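Local coordinates for DUF4848 domain-containing protein (Bacteroides thetaiotaomicron, PDB 4LB8), which is of unknown function but belongs to the DUF4848 family and is probably an exported lipoprotein, judging by its predicted signal sequence, at residues A45-T48 with S49-V52; V89-E92 with K93-H96; V278-D281 with Q282-F285. All blocks are in the same frame, centred on the assembly; numbering follows the deposited sequence.

Interaction 1 of 3, residues A45-T48 with S49-V52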
loop_
_atom_site.group_PDB
_atom_site.type_symbol
_atom_site.label_atom_id
_atom_site.label_comp_id
_atom_site.label_asym_id
_atom_site.label_seq_id
_atom_site.Cartn_x
_atom_site.Cartn_y
_atom_site.Cartn_z
ATOM N N ALA A 45 18.062 25.449 -9.938
ATOM C CA ALA A 45 19.044 24.553 -10.580
ATOM C C ALA A 45 20.370 24.437 -9.818
ATOM O O ALA A 45 21.189 23.540 -10.097
ATOM C CB ALA A 45 19.310 25.010 -11.988
HETATM N N MSE A 46 20.558 25.328 -8.842
HETATM C CA MSE A 46 21.712 25.366 -7.949
HETATM C C MSE A 46 21.670 24.239 -6.920
HETATM O O MSE A 46 20.623 23.622 -6.699
HETATM C CB MSE A 46 21.713 26.700 -7.201
HETATM C CG MSE A 46 21.941 27.905 -8.094
HETATM SE SE MSE A 46 22.031 29.467 -6.982
HETATM C CE MSE A 46 21.873 30.855 -8.384
ATOM N N SER A 47 22.801 24.009 -6.239
ATOM C CA SER A 47 22.872 23.046 -5.142
ATOM C C SER A 47 22.313 23.725 -3.906
ATOM O O SER A 47 22.293 24.967 -3.861
ATOM C CB SER A 47 24.305 22.589 -4.911
ATOM O OG SER A 47 25.106 23.662 -4.446
ATOM N N THR A 48 21.874 22.942 -2.908
ATOM C CA THR A 48 21.300 23.484 -1.678
ATOM C C THR A 48 22.211 24.543 -1.072
ATOM O O THR A 48 21.729 25.652 -0.825
ATOM C CB THR A 48 20.984 22.375 -0.696
ATOM O OG1 THR A 48 20.076 21.463 -1.323
ATOM C CG2 THR A 48 20.375 22.910 0.598
ATOM N N SER A 49 23.529 24.229 -0.906
ATOM C CA SER A 49 24.534 25.153 -0.369
ATOM C C SER A 49 24.601 26.449 -1.210
ATOM O O SER A 49 24.603 27.543 -0.628
ATOM C CB SER A 49 25.906 24.484 -0.272
ATOM O OG SER A 49 26.238 23.711 -1.416
ATOM N N GLU A 50 24.586 26.326 -2.567
ATOM C CA GLU A 50 24.607 27.464 -3.508
ATOM C C GLU A 50 23.373 28.331 -3.320
ATOM O O GLU A 50 23.474 29.551 -3.358
ATOM C CB GLU A 50 24.676 26.986 -4.969
ATOM C CG GLU A 50 26.001 26.382 -5.407
ATOM C CD GLU A 50 26.020 25.900 -6.846
ATOM O OE1 GLU A 50 25.027 25.272 -7.279
ATOM O OE2 GLU A 50 27.031 26.147 -7.544
ATOM N N GLN A 51 22.207 27.695 -3.109
ATOM C CA GLN A 51 20.947 28.398 -2.884
ATOM C C GLN A 51 20.955 29.132 -1.557
ATOM O O GLN A 51 20.544 30.291 -1.518
ATOM C CB GLN A 51 19.771 27.434 -2.912
ATOM C CG GLN A 51 19.501 26.847 -4.263
ATOM C CD GLN A 51 18.653 25.641 -4.114
ATOM O OE1 GLN A 51 18.356 25.203 -3.001
ATOM N NE2 GLN A 51 18.242 25.075 -5.236
ATOM N N VAL A 52 21.407 28.450 -0.475
ATOM C CA VAL A 52 21.513 29.008 0.876
ATOM C C VAL A 52 22.472 30.212 0.827
ATOM O O VAL A 52 22.123 31.256 1.371
ATOM C CB VAL A 52 21.926 27.955 1.952
ATOM C CG1 VAL A 52 22.074 28.590 3.331
ATOM C CG2 VAL A 52 20.927 26.804 2.022
#
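E50 sends CG anti to its carbonyl carbon (chi1 -71°) and keeps the chain extended beyond it (chi2 179°), which brings its carboxylate back to S47, three residues earlier. There the backbone N of S47 gives a nearly straight hydrogen bond (168°) to OE1 of E50 at 2.8 Å, on the lone pair anti to the other carboxylate oxygen. Serine is a common N-cap residue, and S47 holds that position here; its OG is hydrogen-bonded to OG of S49 at 3.2 Å. Behind it the helix opens with Q51 N bound to S47 O and V52 N bound to T48 O, both at 2.8 Å. Q51 works with both parts of its side chain: its CG packs against M46 CB at 3.7 Å, while its buried amide nitrogen is hydrogen-bonded to the carbonyl of V43, near the end of helix 33-44. With an alanine here, the V43 oxygen would probably lose this donor and a gap would open beside M46. V52 and T48 face helix 63-80. The bond from the N-cap amide to a glutamate at position N3 is the one that a capping box has at the start of a helix, here helix 48-57.

Interaction 2 of 3, residues V89-E92 with K93-H96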
loop_
_atom_site.group_PDB
_atom_site.type_symbol
_atom_site.label_atom_id
_atom_site.label_comp_id
_atom_site.label_asym_id
_atom_site.label_seq_id
_atom_site.Cartn_x
_atom_site.Cartn_y
_atom_site.Cartn_z
ATOM N N VAL A 89 7.513 16.407 24.714
ATOM C CA VAL A 89 7.635 17.738 25.297
ATOM C C VAL A 89 8.356 18.662 24.307
ATOM O O VAL A 89 7.896 19.786 24.089
ATOM C CB VAL A 89 8.338 17.697 26.677
ATOM C CG1 VAL A 89 8.529 19.113 27.247
ATOM C CG2 VAL A 89 7.550 16.830 27.650
ATOM N N LEU A 90 9.485 18.179 23.733
ATOM C CA LEU A 90 10.313 18.909 22.767
ATOM C C LEU A 90 9.540 19.195 21.476
ATOM O O LEU A 90 9.515 20.342 21.005
ATOM C CB LEU A 90 11.577 18.088 22.422
ATOM C CG LEU A 90 12.803 18.212 23.320
ATOM C CD1 LEU A 90 13.715 17.014 23.144
ATOM C CD2 LEU A 90 13.596 19.456 23.000
ATOM N N TYR A 91 8.901 18.136 20.923
ATOM C CA TYR A 91 8.175 18.163 19.659
ATOM C C TYR A 91 6.904 19.035 19.704
ATOM O O TYR A 91 6.510 19.541 18.653
ATOM C CB TYR A 91 7.848 16.732 19.207
ATOM C CG TYR A 91 7.265 16.636 17.816
ATOM C CD1 TYR A 91 8.024 16.961 16.692
ATOM C CD2 TYR A 91 5.966 16.185 17.618
ATOM C CE1 TYR A 91 7.488 16.871 15.405
ATOM C CE2 TYR A 91 5.431 16.063 16.337
ATOM C CZ TYR A 91 6.183 16.436 15.237
ATOM O OH TYR A 91 5.618 16.343 13.995
ATOM N N GLU A 92 6.283 19.225 20.892
ATOM C CA GLU A 92 5.106 20.090 21.049
ATOM C C GLU A 92 5.520 21.543 20.867
ATOM O O GLU A 92 4.816 22.312 20.194
ATOM C CB GLU A 92 4.409 19.899 22.412
ATOM C CG GLU A 92 3.379 18.774 22.441
ATOM C CD GLU A 92 2.224 18.854 21.455
ATOM O OE1 GLU A 92 1.383 19.770 21.603
ATOM O OE2 GLU A 92 2.143 17.983 20.554
ATOM N N LYS A 93 6.697 21.897 21.432
ATOM C CA LYS A 93 7.295 23.232 21.363
ATOM C C LYS A 93 7.730 23.503 19.917
ATOM O O LYS A 93 7.430 24.571 19.391
ATOM C CB LYS A 93 8.451 23.365 22.376
ATOM C CG LYS A 93 7.945 23.338 23.823
ATOM C CD LYS A 93 9.042 23.258 24.880
ATOM C CE LYS A 93 8.548 23.601 26.276
ATOM N NZ LYS A 93 7.722 22.515 26.877
ATOM N N TYR A 94 8.342 22.497 19.252
ATOM C CA TYR A 94 8.749 22.524 17.842
ATOM C C TYR A 94 7.542 22.821 16.915
ATOM O O TYR A 94 7.626 23.739 16.092
ATOM C CB TYR A 94 9.403 21.184 17.462
ATOM C CG TYR A 94 9.773 21.035 16.000
ATOM C CD1 TYR A 94 11.006 21.475 15.522
ATOM C CD2 TYR A 94 8.914 20.399 15.104
ATOM C CE1 TYR A 94 11.360 21.314 14.184
ATOM C CE2 TYR A 94 9.251 20.244 13.760
ATOM C CZ TYR A 94 10.483 20.684 13.310
ATOM O OH TYR A 94 10.823 20.485 11.996
ATOM N N LYS A 95 6.439 22.025 17.032
ATOM C CA LYS A 95 5.217 22.201 16.236
ATOM C C LYS A 95 4.672 23.614 16.421
ATOM O O LYS A 95 4.515 24.311 15.428
ATOM C CB LYS A 95 4.168 21.172 16.616
ATOM C CG LYS A 95 4.444 19.795 16.078
ATOM C CD LYS A 95 3.288 18.838 16.407
ATOM C CE LYS A 95 2.307 18.661 15.265
ATOM N NZ LYS A 95 1.353 17.542 15.509
ATOM N N HIS A 96 4.498 24.082 17.682
ATOM C CA HIS A 96 4.047 25.442 17.970
ATOM C C HIS A 96 4.901 26.483 17.211
ATOM O O HIS A 96 4.347 27.420 16.628
ATOM C CB HIS A 96 4.072 25.724 19.487
ATOM C CG HIS A 96 3.716 27.146 19.831
ATOM N ND1 HIS A 96 2.391 27.565 19.918
ATOM C CD2 HIS A 96 4.522 28.222 20.028
ATOM C CE1 HIS A 96 2.437 28.865 20.181
ATOM N NE2 HIS A 96 3.695 29.309 20.253
#
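The ring of Y91 carries K95 over one face: CG of the lysine sits above the plane, toward the rim, 4.0 Å from the ring centroid and 18° off the normal, a CH-pi contact. CD of K95 touches the ring at CE2 of Y91, 3.5 Å away, so the aliphatic part of the lysine lies across the tyrosine. Y94 meets the same ring obliquely, with its CD2 3.8 Å from CE1 of Y91. The two tyrosine planes are only 17° apart, but they are slid past each other, centroids 5.8 Å apart, and barely overlap. These are i to i+3 and i to i+4 neighbours on helix 84-98, whose pitch brings side chains so spaced onto one flank.

Y91 has CG anti to its backbone N (chi1 -172°), which leans the ring along the helix toward the next turn, where K95 and Y94 stand. Tyrosine suits both places because each has an apolar ring to pack and a hydroxyl to bond: OH of Y91 is hydrogen-bonded to the carbonyl of L112, and OH of the buried Y94 to that of A70 in helix 63-80. Y94 and L90 also pack against I77 of that helix, while F104 from a loop touches Y91, Y94 and K95. The ring of F87, one turn earlier, also meets that of Y91. Lysine suits the boundary, since its methylenes can lie on a ring while the ammonium extends beyond.

The backbone holds this spacing. Y94 N reaches L90 O at 3.0 Å, and H96 N reaches E92 O at 3.1 Å. In the same series, K95 N bonds to Y91 O at 3.0 Å, and CG of K95 lies 3.3 Å from that same oxygen.

Interaction 3 of 3, residues V278-D281 with Q282-F285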
loop_
_atom_site.group_PDB
_atom_site.type_symbol
_atom_site.label_atom_id
_atom_site.label_comp_id
_atom_site.label_asym_id
_atom_site.label_seq_id
_atom_site.Cartn_x
_atom_site.Cartn_y
_atom_site.Cartn_z
ATOM N N VAL A 278 5.540 -13.773 -4.127
ATOM C CA VAL A 278 5.717 -12.584 -3.277
ATOM C C VAL A 278 6.965 -12.812 -2.415
ATOM O O VAL A 278 6.960 -13.694 -1.579
ATOM C CB VAL A 278 4.452 -12.183 -2.461
ATOM C CG1 VAL A 278 4.715 -10.950 -1.616
ATOM C CG2 VAL A 278 3.267 -11.914 -3.383
ATOM N N PRO A 279 8.072 -12.077 -2.653
ATOM C CA PRO A 279 9.335 -12.374 -1.929
ATOM C C PRO A 279 9.305 -12.024 -0.446
ATOM O O PRO A 279 8.579 -11.123 -0.058
ATOM C CB PRO A 279 10.372 -11.508 -2.668
ATOM C CG PRO A 279 9.572 -10.415 -3.274
ATOM C CD PRO A 279 8.270 -11.017 -3.669
ATOM N N TYR A 280 10.131 -12.698 0.363
ATOM C CA TYR A 280 10.224 -12.540 1.825
ATOM C C TYR A 280 10.299 -11.054 2.233
ATOM O O TYR A 280 9.589 -10.630 3.136
ATOM C CB TYR A 280 11.429 -13.343 2.374
ATOM C CG TYR A 280 11.722 -13.126 3.844
ATOM C CD1 TYR A 280 10.993 -13.789 4.829
ATOM C CD2 TYR A 280 12.754 -12.288 4.251
ATOM C CE1 TYR A 280 11.268 -13.599 6.185
ATOM C CE2 TYR A 280 13.050 -12.104 5.601
ATOM C CZ TYR A 280 12.302 -12.758 6.565
ATOM O OH TYR A 280 12.587 -12.537 7.891
ATOM N N ASP A 281 11.097 -10.265 1.527
ATOM C CA ASP A 281 11.250 -8.822 1.734
ATOM C C ASP A 281 9.887 -8.109 1.767
ATOM O O ASP A 281 9.666 -7.191 2.570
ATOM C CB ASP A 281 12.122 -8.285 0.576
ATOM C CG ASP A 281 12.129 -6.805 0.353
ATOM O OD1 ASP A 281 12.882 -6.108 1.061
ATOM O OD2 ASP A 281 11.449 -6.346 -0.593
ATOM N N GLN A 282 8.980 -8.543 0.893
ATOM C CA GLN A 282 7.671 -7.937 0.735
ATOM C C GLN A 282 6.572 -8.691 1.518
ATOM O O GLN A 282 5.376 -8.429 1.300
ATOM C CB GLN A 282 7.337 -7.848 -0.762
ATOM C CG GLN A 282 8.104 -6.733 -1.504
ATOM C CD GLN A 282 7.937 -5.350 -0.879
ATOM O OE1 GLN A 282 8.903 -4.671 -0.517
ATOM N NE2 GLN A 282 6.713 -4.898 -0.727
ATOM N N ARG A 283 6.964 -9.554 2.489
ATOM C CA ARG A 283 5.992 -10.299 3.301
ATOM C C ARG A 283 5.081 -9.383 4.112
ATOM O O ARG A 283 5.530 -8.368 4.647
ATOM C CB ARG A 283 6.685 -11.316 4.227
ATOM C CG ARG A 283 7.283 -10.738 5.492
ATOM C CD ARG A 283 8.332 -11.653 6.064
ATOM N NE ARG A 283 9.145 -11.004 7.095
ATOM C CZ ARG A 283 10.102 -10.106 6.869
ATOM N NH1 ARG A 283 10.375 -9.708 5.630
ATOM N NH2 ARG A 283 10.784 -9.589 7.883
ATOM N N GLY A 284 3.807 -9.759 4.166
ATOM C CA GLY A 284 2.762 -9.094 4.932
ATOM C C GLY A 284 2.735 -9.548 6.372
ATOM O O GLY A 284 2.970 -10.717 6.653
ATOM N N PHE A 285 2.435 -8.621 7.288
ATOM C CA PHE A 285 2.375 -8.781 8.748
ATOM C C PHE A 285 0.956 -8.617 9.288
ATOM O O PHE A 285 0.096 -8.032 8.627
ATOM C CB PHE A 285 3.273 -7.705 9.406
ATOM C CG PHE A 285 4.772 -7.924 9.327
ATOM C CD1 PHE A 285 5.449 -7.832 8.106
ATOM C CD2 PHE A 285 5.512 -8.198 10.473
ATOM C CE1 PHE A 285 6.832 -8.056 8.026
ATOM C CE2 PHE A 285 6.899 -8.381 10.400
ATOM C CZ PHE A 285 7.550 -8.291 9.177
HETATM O O HOH W 1 7.618 -6.490 4.067
#
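The guanidinium of R283 lies flat on the ring of Y280, planes 4° apart and centres 3.8 Å apart, a cation-pi pair in the 3-10 turn that leads into strand 284-289 of a four-stranded antiparallel sheet. NH1 lies over the middle of the ring, and CZ of the arginine is 3.5 Å from CZ of the tyrosine. On the opposite face of the guanidinium, CE1 of F285 lies toward the rim. R283 takes the tight first torsion between backbone N and carbonyl carbon (chi1 80°), then runs extended to NE, alongside the tyrosine.

Hydrogen bonds fix the group further. Y280 O accepts two of them, from R283 NH1 at 2.8 Å and from R283 N at 2.9 Å, which approach from opposite faces of the carbonyl plane. The oxygen sits in the guanidinium plane, at its edge. Arginine fits because it can stack and donate at once; its NE also forms a salt bridge with E272 of the neighbouring strand. Tyrosine gives the flat face, and its OH is hydrogen-bonded to K216. Q282 N bonds to P279 O at 2.8 Å, closing the preceding turn, and its buried side chain packs on Q282 of the second subunit.

One water bridges the backbone, donating to D281 O at 2.6 Å and to R283 O at 2.9 Å.

All three are local contacts between near neighbours in sequence. Interactions 1 and 2 belong to the helical part of the chain, at its surface, and both rest on helix 63-80, although their nearest atoms are about 15 Å apart. Interaction 3, partly buried, lies in the sheet region, its centre about 40 Å from that of interaction 1 and across the chain's centre from interaction 2. Their chemistry follows place: a helix start uses a carboxylate on a backbone amide and a pair of hydroxyls, a helix middle packs rings and methylenes, and a strand connection stacks a charged group on a ring. Interactions 1 and 3 also touch the second subunit; interaction 2 does not.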